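Local coordinates for protein Two-component system sensor histidine kinase (Bacteroides thetaiotaomicron, PDB 3VA6) that probably acts as a hybrid two-component sensor histidine kinase controlling transcription, this chain being its extracellular beta-propeller and beta-sandwich part, at residues Q316-G321 with A358-M363; T421-E426 with F473-I478; P519-C524 with N559-M564. All blocks are in the same frame, centred on the assembly; numbering follows the deposited sequence.

All three contacts join neighbouring blades of the second beta-propeller of the chain, but at different depths. Interaction 1 lies at the periphery, where the loop 316-321, leaving the strand that closes the ring, meets the outermost strand 359-361 of the first blade; it is the smallest and is made of threonine, alanine and indole surfaces. Interactions 2 and 3 bring together innermost strands that run nearly parallel, and both are built on a tyrosine lying against the next blade. Interaction 2 is the buried one, whereas interactions 1 and 3 are both partly buried; interaction 3 adds a methionine and a weak amide bond. The centres of interactions 2 and 3 are about 14 Å apart, and Q476 OE1 links them through a weak hydrogen bond to L522 N.

Interaction 1: residues Q316-G321 with A358-M363; sequences QITGTG and AIWYRM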
loop_
_atom_site.group_PDB
_atom_site.type_symbol
_atom_site.label_atom_id
_atom_site.label_comp_id
_atom_site.label_asym_id
_atom_site.label_seq_id
_atom_site.Cartn_x
_atom_site.Cartn_y
_atom_site.Cartn_z
ATOM N N GLN A 316 -1.905 -6.760 -5.781
ATOM C CA GLN A 316 -2.449 -7.103 -4.474
ATOM C C GLN A 316 -3.791 -7.829 -4.597
ATOM O O GLN A 316 -4.146 -8.604 -3.711
ATOM C CB GLN A 316 -2.610 -5.853 -3.604
ATOM C CG GLN A 316 -2.804 -6.163 -2.127
ATOM C CD GLN A 316 -2.922 -4.920 -1.277
ATOM O OE1 GLN A 316 -1.987 -4.127 -1.184
ATOM N NE2 GLN A 316 -4.072 -4.745 -0.644
ATOM N N ILE A 317 -4.528 -7.579 -5.685
ATOM C CA ILE A 317 -5.825 -8.216 -5.918
ATOM C C ILE A 317 -5.677 -9.542 -6.670
ATOM O O ILE A 317 -6.353 -10.520 -6.350
ATOM C CB ILE A 317 -6.777 -7.270 -6.668
ATOM C CG1 ILE A 317 -7.076 -6.030 -5.827
ATOM C CG2 ILE A 317 -8.088 -7.963 -7.004
ATOM C CD1 ILE A 317 -7.846 -6.317 -4.559
ATOM N N THR A 318 -4.810 -9.553 -7.681
ATOM C CA THR A 318 -4.285 -10.784 -8.294
ATOM C C THR A 318 -2.874 -10.451 -8.688
ATOM O O THR A 318 -2.657 -9.529 -9.501
ATOM C CB THR A 318 -4.879 -11.138 -9.647
ATOM O OG1 THR A 318 -5.039 -9.934 -10.420
ATOM C CG2 THR A 318 -6.190 -11.945 -9.523
ATOM N N GLY A 319 -1.918 -11.185 -8.148
ATOM C CA GLY A 319 -0.523 -10.920 -8.461
ATOM C C GLY A 319 0.088 -12.179 -8.997
ATOM O O GLY A 319 0.338 -13.074 -8.196
ATOM N N THR A 320 0.312 -12.334 -10.312
ATOM C CA THR A 320 -0.028 -11.434 -11.457
ATOM C C THR A 320 0.423 -9.981 -11.407
ATOM O O THR A 320 -0.137 -9.160 -10.701
ATOM C CB THR A 320 -1.525 -11.476 -11.833
ATOM O OG1 THR A 320 -2.104 -12.714 -11.388
ATOM C CG2 THR A 320 -1.699 -11.340 -13.350
ATOM N N GLY A 321 1.423 -9.670 -12.218
ATOM C CA GLY A 321 1.929 -8.310 -12.324
ATOM C C GLY A 321 1.425 -7.617 -13.574
ATOM O O GLY A 321 1.998 -6.619 -13.993
ATOM N N ALA A 358 -10.189 -13.175 -7.192
ATOM C CA ALA A 358 -10.281 -12.364 -8.371
ATOM C C ALA A 358 -10.339 -13.222 -9.625
ATOM O O ALA A 358 -9.740 -14.299 -9.688
ATOM C CB ALA A 358 -9.110 -11.397 -8.430
ATOM N N ILE A 359 -11.122 -12.747 -10.592
ATOM C CA ILE A 359 -11.141 -13.291 -11.938
ATOM C C ILE A 359 -10.934 -12.140 -12.889
ATOM O O ILE A 359 -11.585 -11.126 -12.756
ATOM C CB ILE A 359 -12.476 -13.945 -12.312
ATOM C CG1 ILE A 359 -12.813 -15.090 -11.367
ATOM C CG2 ILE A 359 -12.421 -14.483 -13.744
ATOM C CD1 ILE A 359 -14.230 -15.615 -11.582
ATOM N N TRP A 360 -10.044 -12.329 -13.859
ATOM C CA TRP A 360 -9.673 -11.299 -14.811
ATOM C C TRP A 360 -10.047 -11.718 -16.198
ATOM O O TRP A 360 -9.344 -12.534 -16.816
ATOM C CB TRP A 360 -8.175 -11.061 -14.727
ATOM C CG TRP A 360 -7.700 -9.805 -15.406
ATOM C CD1 TRP A 360 -8.293 -9.120 -16.465
ATOM C CD2 TRP A 360 -6.491 -9.049 -15.093
ATOM N NE1 TRP A 360 -7.560 -8.018 -16.801
ATOM C CE2 TRP A 360 -6.468 -7.916 -16.017
ATOM C CE3 TRP A 360 -5.482 -9.181 -14.170
ATOM C CZ2 TRP A 360 -5.463 -6.972 -15.995
ATOM C CZ3 TRP A 360 -4.471 -8.227 -14.153
ATOM C CH2 TRP A 360 -4.464 -7.144 -15.047
ATOM N N TYR A 361 -11.137 -11.140 -16.708
ATOM C CA TYR A 361 -11.645 -11.436 -18.049
ATOM C C TYR A 361 -10.942 -10.594 -19.091
ATOM O O TYR A 361 -10.881 -9.375 -18.959
ATOM C CB TYR A 361 -13.136 -11.132 -18.129
ATOM C CG TYR A 361 -13.962 -12.016 -17.260
ATOM C CD1 TYR A 361 -14.144 -11.714 -15.914
ATOM C CD2 TYR A 361 -14.542 -13.175 -17.765
ATOM C CE1 TYR A 361 -14.894 -12.537 -15.093
ATOM C CE2 TYR A 361 -15.300 -14.004 -16.951
ATOM C CZ TYR A 361 -15.473 -13.675 -15.614
ATOM O OH TYR A 361 -16.222 -14.459 -14.775
ATOM N N ARG A 362 -10.418 -11.230 -20.132
ATOM C CA ARG A 362 -9.758 -10.477 -21.203
ATOM C C ARG A 362 -9.574 -11.284 -22.480
ATOM O O ARG A 362 -9.605 -12.504 -22.469
ATOM C CB ARG A 362 -8.409 -9.937 -20.726
ATOM C CG ARG A 362 -7.392 -11.015 -20.393
ATOM C CD ARG A 362 -6.869 -10.857 -18.977
ATOM N NE ARG A 362 -5.702 -9.969 -18.866
ATOM C CZ ARG A 362 -4.557 -10.292 -18.254
ATOM N NH1 ARG A 362 -4.390 -11.486 -17.665
ATOM N NH2 ARG A 362 -3.560 -9.416 -18.223
ATOM N N MET A 363 -9.398 -10.568 -23.583
ATOM C CA MET A 363 -9.120 -11.156 -24.891
ATOM C C MET A 363 -8.002 -12.196 -24.788
ATOM O O MET A 363 -6.898 -11.883 -24.327
ATOM C CB MET A 363 -8.702 -10.026 -25.845
ATOM C CG MET A 363 -8.254 -10.404 -27.248
ATOM S SD MET A 363 -9.606 -10.349 -28.434
ATOM C CE MET A 363 -10.101 -12.091 -28.450
#
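I317 and T318 meet A358 at one end of this contact, while T318 and T320 approach the indole of W360 at the other. The A358 methyl group sits beside the loop backbone and the branch methyl of I317: I317 O is 3.6 Å and I317 CG2 3.9 Å from A358 CB. T318 also lies against A358, though the modelled separation there is doubtful. The hydroxyl of T318 turns the other way, to the benzo part of the indole, with OG1 3.9 Å from W360 CE3, and the T320 methyl CG2 adds a looser approach, 4.2 Å from W360 CZ3. Both threonines come at the ring obliquely. No hydrogen bond crosses between the two segments, and the contact rests on packing alone. It joins two blades of the propeller at its rim: the loop 316-321 follows strand 310-313, which belongs to the closing blade, and 359-361 is the outermost strand of the blade that follows. W360 reaches the loop because its CG is anti to the backbone N (chi1 -166°). The indole is then held from two directions. W360 NE1 gives its hydrogen to N343 O, and the guanidinium of R362 covers one ring face, with CZ 3.8 Å above the plane and over its centre. R362 is in turn positioned by a salt bridge to D322, which follows G321 in the same loop, and both I317 and A358 also touch F348 of strand 344-348.

Interaction 2: residues T421-E426 with F473-I478; sequences TYYIFE and FINQII
Innermost strands of adjacent propeller blades run side by side here, 421-426 against 474-478, with Y423 laid on Q476 at the middle of the contact. The strands are nearly parallel, 6° apart, with axes 5.5 Å from each other, yet no hydrogen bond joins the two segments: 421-426 bonds chiefly to strand 431-436, whose S435 OG also reaches N475 O, and side chains packed on side chains and backbone fill most of the seam. The face of the Y423 ring receives the backbone of Q476 in a CH-pi contact, Q476 CA standing 4.0 Å from the ring centroid, and Q476 CG packs over the same ring. The phenol end reaches farther along the strand, where Y423 OH is 3.6 Å from I478 CD1. Next in line, F425 takes a chi1 of 74°, setting CG between its backbone N and carbonyl carbon, and from there its CE1 lies 3.8 Å from I477 CG1. At the other end N475 OD1 meets the edge of the Y422 ring in plane, 3.9 Å from CD2, with amide and ring planes 82° apart. Replacing Y423 by an alanine would probably open a gap over Q476 and leave I478 CD1 without its aromatic partner. Face-to-face packing of neighbouring four-stranded antiparallel blades, here at their innermost strands, is characteristic of the beta-propeller.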
loop_
_atom_site.group_PDB
_atom_site.type_symbol
_atom_site.label_atom_id
_atom_site.label_comp_id
_atom_site.label_asym_id
_atom_site.label_seq_id
_atom_site.Cartn_x
_atom_site.Cartn_y
_atom_site.Cartn_z
ATOM N N THR A 421 -19.044 -0.021 -28.510
ATOM C CA THR A 421 -20.081 0.433 -27.606
ATOM C C THR A 421 -19.459 1.206 -26.473
ATOM O O THR A 421 -18.564 0.723 -25.800
ATOM C CB THR A 421 -20.914 -0.741 -27.068
ATOM O OG1 THR A 421 -21.721 -1.241 -28.134
ATOM C CG2 THR A 421 -21.807 -0.289 -25.950
ATOM N N TYR A 422 -20.006 2.395 -26.253
ATOM C CA TYR A 422 -19.460 3.363 -25.320
ATOM C C TYR A 422 -20.271 3.465 -24.052
ATOM O O TYR A 422 -19.733 3.731 -22.994
ATOM C CB TYR A 422 -19.360 4.732 -25.998
ATOM C CG TYR A 422 -18.063 4.902 -26.754
ATOM C CD1 TYR A 422 -17.739 4.076 -27.827
ATOM C CD2 TYR A 422 -17.132 5.860 -26.371
ATOM C CE1 TYR A 422 -16.530 4.219 -28.498
ATOM C CE2 TYR A 422 -15.938 6.011 -27.041
ATOM C CZ TYR A 422 -15.638 5.196 -28.098
ATOM O OH TYR A 422 -14.440 5.351 -28.735
ATOM N N TYR A 423 -21.569 3.245 -24.145
ATOM C CA TYR A 423 -22.434 3.434 -22.995
ATOM C C TYR A 423 -23.735 2.649 -23.157
ATOM O O TYR A 423 -24.188 2.418 -24.278
ATOM C CB TYR A 423 -22.717 4.930 -22.816
ATOM C CG TYR A 423 -22.801 5.400 -21.378
ATOM C CD1 TYR A 423 -21.651 5.707 -20.653
ATOM C CD2 TYR A 423 -24.034 5.575 -20.759
ATOM C CE1 TYR A 423 -21.719 6.164 -19.346
ATOM C CE2 TYR A 423 -24.117 6.032 -19.452
ATOM C CZ TYR A 423 -22.951 6.333 -18.749
ATOM O OH TYR A 423 -23.045 6.768 -17.443
ATOM N N ILE A 424 -24.313 2.276 -22.021
ATOM C CA ILE A 424 -25.465 1.423 -21.979
ATOM C C ILE A 424 -26.311 1.691 -20.733
ATOM O O ILE A 424 -25.762 1.905 -19.650
ATOM C CB ILE A 424 -25.019 -0.051 -21.957
ATOM C CG1 ILE A 424 -26.232 -0.992 -22.007
ATOM C CG2 ILE A 424 -24.185 -0.326 -20.721
ATOM C CD1 ILE A 424 -25.865 -2.461 -21.974
ATOM N N PHE A 425 -27.644 1.676 -20.903
ATOM C CA PHE A 425 -28.594 1.613 -19.776
ATOM C C PHE A 425 -29.954 1.083 -20.192
ATOM O O PHE A 425 -30.276 1.076 -21.369
ATOM C CB PHE A 425 -28.771 2.986 -19.110
ATOM C CG PHE A 425 -29.603 3.955 -19.913
ATOM C CD1 PHE A 425 -29.004 4.847 -20.795
ATOM C CD2 PHE A 425 -30.980 3.983 -19.776
ATOM C CE1 PHE A 425 -29.772 5.736 -21.536
ATOM C CE2 PHE A 425 -31.752 4.871 -20.513
ATOM C CZ PHE A 425 -31.151 5.747 -21.394
ATOM N N GLU A 426 -30.752 0.655 -19.215
ATOM C CA GLU A 426 -32.116 0.212 -19.468
ATOM C C GLU A 426 -33.124 1.260 -19.032
ATOM O O GLU A 426 -32.990 1.838 -17.951
ATOM C CB GLU A 426 -32.423 -1.086 -18.729
ATOM C CG GLU A 426 -33.751 -1.698 -19.144
ATOM C CD GLU A 426 -34.207 -2.812 -18.233
ATOM O OE1 GLU A 426 -35.429 -3.093 -18.225
ATOM O OE2 GLU A 426 -33.360 -3.423 -17.551
ATOM N N PHE A 473 -21.010 9.867 -33.144
ATOM C CA PHE A 473 -19.825 9.592 -32.367
ATOM C C PHE A 473 -20.181 10.025 -30.933
ATOM O O PHE A 473 -19.818 11.111 -30.470
ATOM C CB PHE A 473 -18.660 10.400 -32.974
ATOM C CG PHE A 473 -19.001 11.082 -34.294
ATOM C CD1 PHE A 473 -18.660 10.489 -35.511
ATOM C CD2 PHE A 473 -19.664 12.331 -34.327
ATOM C CE1 PHE A 473 -18.964 11.121 -36.732
ATOM C CE2 PHE A 473 -19.967 12.960 -35.545
ATOM C CZ PHE A 473 -19.620 12.353 -36.749
ATOM N N ILE A 474 -20.923 9.171 -30.237
ATOM C CA ILE A 474 -21.559 9.601 -28.994
ATOM C C ILE A 474 -21.093 8.778 -27.778
ATOM O O ILE A 474 -21.218 7.529 -27.744
ATOM C CB ILE A 474 -23.109 9.644 -29.125
ATOM C CG1 ILE A 474 -23.715 8.245 -29.307
ATOM C CG2 ILE A 474 -23.509 10.552 -30.293
ATOM C CD1 ILE A 474 -23.692 7.763 -30.734
ATOM N N ASN A 475 -20.552 9.489 -26.782
ATOM C CA ASN A 475 -20.060 8.827 -25.582
ATOM C C ASN A 475 -21.230 8.460 -24.677
ATOM O O ASN A 475 -21.945 7.521 -24.973
ATOM C CB ASN A 475 -18.981 9.634 -24.848
ATOM C CG ASN A 475 -18.320 8.826 -23.731
ATOM O OD1 ASN A 475 -18.779 7.712 -23.356
ATOM N ND2 ASN A 475 -17.265 9.393 -23.158
ATOM N N GLN A 476 -21.444 9.199 -23.599
ATOM C CA GLN A 476 -22.521 8.880 -22.677
ATOM C C GLN A 476 -23.913 9.156 -23.268
ATOM O O GLN A 476 -24.084 10.068 -24.086
ATOM C CB GLN A 476 -22.307 9.668 -21.374
ATOM C CG GLN A 476 -21.108 9.157 -20.546
ATOM C CD GLN A 476 -20.103 10.236 -20.127
ATOM O OE1 GLN A 476 -19.877 11.189 -20.859
ATOM N NE2 GLN A 476 -19.496 10.073 -18.958
ATOM N N ILE A 477 -24.891 8.343 -22.864
ATOM C CA ILE A 477 -26.326 8.662 -23.027
ATOM C C ILE A 477 -26.989 8.441 -21.671
ATOM O O ILE A 477 -26.852 7.370 -21.084
ATOM C CB ILE A 477 -27.041 7.832 -24.128
ATOM C CG1 ILE A 477 -26.850 6.324 -23.913
ATOM C CG2 ILE A 477 -26.524 8.223 -25.504
ATOM C CD1 ILE A 477 -27.471 5.439 -24.973
ATOM N N ILE A 478 -27.691 9.463 -21.178
ATOM C CA ILE A 478 -28.149 9.524 -19.783
ATOM C C ILE A 478 -29.623 9.919 -19.692
ATOM O O ILE A 478 -30.067 10.845 -20.379
ATOM C CB ILE A 478 -27.332 10.558 -18.975
ATOM C CG1 ILE A 478 -25.842 10.197 -18.963
ATOM C CG2 ILE A 478 -27.858 10.654 -17.543
ATOM C CD1 ILE A 478 -25.412 9.433 -17.724
#

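Interaction 3: residues P519-C524 with N559-M564; sequences PNYLLC and NEILSM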
loop_
_atom_site.group_PDB
_atom_site.type_symbol
_atom_site.label_atom_id
_atom_site.label_comp_id
_atom_site.label_asym_id
_atom_site.label_seq_id
_atom_site.Cartn_x
_atom_site.Cartn_y
_atom_site.Cartn_z
ATOM N N PRO A 519 -18.134 19.939 -24.917
ATOM C CA PRO A 519 -18.376 19.004 -23.802
ATOM C C PRO A 519 -17.775 17.633 -24.012
ATOM O O PRO A 519 -17.797 17.136 -25.125
ATOM C CB PRO A 519 -19.899 18.888 -23.765
ATOM C CG PRO A 519 -20.345 19.199 -25.152
ATOM C CD PRO A 519 -19.359 20.192 -25.704
ATOM N N ASN A 520 -17.255 17.033 -22.935
ATOM C CA ASN A 520 -16.755 15.644 -22.952
ATOM C C ASN A 520 -17.117 14.771 -21.726
ATOM O O ASN A 520 -16.513 13.718 -21.537
ATOM C CB ASN A 520 -15.235 15.644 -23.091
ATOM C CG ASN A 520 -14.554 15.969 -21.790
ATOM O OD1 ASN A 520 -15.017 16.828 -21.038
ATOM N ND2 ASN A 520 -13.491 15.244 -21.483
ATOM N N TYR A 521 -18.062 15.196 -20.892
ATOM C CA TYR A 521 -18.552 14.336 -19.809
ATOM C C TYR A 521 -19.996 14.654 -19.396
ATOM O O TYR A 521 -20.423 15.800 -19.439
ATOM C CB TYR A 521 -17.637 14.392 -18.592
ATOM C CG TYR A 521 -17.640 13.102 -17.780
ATOM C CD1 TYR A 521 -18.668 12.817 -16.883
ATOM C CD2 TYR A 521 -16.630 12.163 -17.915
ATOM C CE1 TYR A 521 -18.683 11.642 -16.142
ATOM C CE2 TYR A 521 -16.638 10.986 -17.174
ATOM C CZ TYR A 521 -17.666 10.738 -16.287
ATOM O OH TYR A 521 -17.703 9.594 -15.536
ATOM N N LEU A 522 -20.753 13.619 -19.032
ATOM C CA LEU A 522 -22.151 13.778 -18.629
ATOM C C LEU A 522 -22.549 12.844 -17.502
ATOM O O LEU A 522 -22.260 11.648 -17.551
ATOM C CB LEU A 522 -23.079 13.526 -19.820
ATOM C CG LEU A 522 -24.340 14.382 -19.751
ATOM C CD1 LEU A 522 -25.577 13.538 -19.462
ATOM C CD2 LEU A 522 -24.187 15.522 -18.739
ATOM N N LEU A 523 -23.193 13.389 -16.483
ATOM C CA LEU A 523 -23.814 12.544 -15.476
ATOM C C LEU A 523 -25.050 13.214 -14.899
ATOM O O LEU A 523 -25.152 14.438 -14.912
ATOM C CB LEU A 523 -22.822 12.143 -14.373
ATOM C CG LEU A 523 -22.298 13.165 -13.358
ATOM C CD1 LEU A 523 -23.381 13.551 -12.364
ATOM C CD2 LEU A 523 -21.105 12.582 -12.617
ATOM N N CYS A 524 -25.998 12.392 -14.447
ATOM C CA CYS A 524 -27.179 12.858 -13.732
ATOM C C CYS A 524 -26.993 12.546 -12.255
ATOM O O CYS A 524 -26.460 11.492 -11.909
ATOM C CB CYS A 524 -28.435 12.155 -14.279
ATOM S SG CYS A 524 -29.988 12.763 -13.586
ATOM N N ASN A 559 -5.854 21.481 -18.438
ATOM C CA ASN A 559 -6.848 20.503 -17.930
ATOM C C ASN A 559 -6.551 19.139 -18.574
ATOM O O ASN A 559 -5.401 18.966 -19.029
ATOM C CB ASN A 559 -8.294 20.997 -18.106
ATOM C CG ASN A 559 -8.948 21.289 -16.776
ATOM O OD1 ASN A 559 -8.825 20.515 -15.829
ATOM N ND2 ASN A 559 -9.626 22.411 -16.688
ATOM N N GLU A 560 -7.490 18.173 -18.689
ATOM C CA GLU A 560 -8.972 18.311 -18.638
ATOM C C GLU A 560 -9.674 17.255 -17.782
ATOM O O GLU A 560 -9.051 16.648 -16.927
ATOM C CB GLU A 560 -9.582 18.320 -20.066
ATOM C CG GLU A 560 -8.598 18.124 -21.229
ATOM C CD GLU A 560 -8.193 16.674 -21.472
ATOM O OE1 GLU A 560 -8.816 15.755 -20.895
ATOM O OE2 GLU A 560 -7.255 16.459 -22.271
ATOM N N ILE A 561 -10.976 17.076 -18.011
ATOM C CA ILE A 561 -11.824 16.214 -17.185
ATOM C C ILE A 561 -11.752 14.717 -17.542
ATOM O O ILE A 561 -12.330 14.265 -18.550
ATOM C CB ILE A 561 -13.305 16.643 -17.290
ATOM C CG1 ILE A 561 -13.475 18.068 -16.760
ATOM C CG2 ILE A 561 -14.225 15.659 -16.559
ATOM C CD1 ILE A 561 -14.923 18.419 -16.483
ATOM N N LEU A 562 -11.080 13.968 -16.670
ATOM C CA LEU A 562 -10.916 12.554 -16.834
ATOM C C LEU A 562 -12.143 11.790 -16.331
ATOM O O LEU A 562 -12.552 10.775 -16.951
ATOM C CB LEU A 562 -9.672 12.095 -16.096
ATOM C CG LEU A 562 -8.370 12.669 -16.622
ATOM C CD1 LEU A 562 -7.263 12.442 -15.603
ATOM C CD2 LEU A 562 -8.024 12.030 -17.955
ATOM N N SER A 563 -12.733 12.248 -15.220
ATOM C CA SER A 563 -13.856 11.510 -14.607
ATOM C C SER A 563 -14.672 12.315 -13.591
ATOM O O SER A 563 -14.138 13.187 -12.911
ATOM C CB SER A 563 -13.330 10.243 -13.948
ATOM O OG SER A 563 -14.307 9.662 -13.126
ATOM N N MET A 564 -15.971 12.033 -13.517
ATOM C CA MET A 564 -16.872 12.693 -12.563
ATOM C C MET A 564 -17.764 11.658 -11.882
ATOM O O MET A 564 -18.252 10.749 -12.540
ATOM C CB MET A 564 -17.781 13.717 -13.270
ATOM C CG MET A 564 -17.092 14.666 -14.251
ATOM S SD MET A 564 -17.998 16.204 -14.570
ATOM C CE MET A 564 -19.618 15.491 -14.901
#
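M564 lies along the ring of Y521, the two side chains sliding past each other in opposite directions, and this pair forms the close part of the contact. With chi1 at -151° the Y521 ring swings away from its own backbone N and toward the facing strand. Over a face of the ring lies the amide of M564, its N 3.5 Å above the plane and offset toward the rim. M564 CG makes a CH-pi contact 4.0 Å from the ring centroid, and the chain then bends at chi3, which carries CE to 3.5 Å from Y521 CD1. The sulfur follows obliquely, SD 5.0 Å from the centroid, a Met-aromatic contact. L523 adds to this apolar cluster, its CD2 3.6 Å from M564 CB.

Toward the start of the strands the packing thins, and N520 sits at the margin of the contact, partly exposed. I561 CG2 stands 4.2 Å from Y521 CB, and N520 ND2 gives only a weak hydrogen bond to I561 O, 3.3 Å long and bent to 144°. Both segments carry a classic beta bulge, N520 and Y521 facing G533 and, next to M564, L562 and S563 facing S574.

Strands 521-524 and 561-564 run 11° from parallel with axes 7.8 Å apart, as innermost strands of successive blades. Beside the first, strand 530-534 continues its own blade, with W531 against L523, and strand 474-479 of the preceding blade lies against Y521, L522 and C524; beside the second, strand 570-575 brings V573 to both I561 and M564.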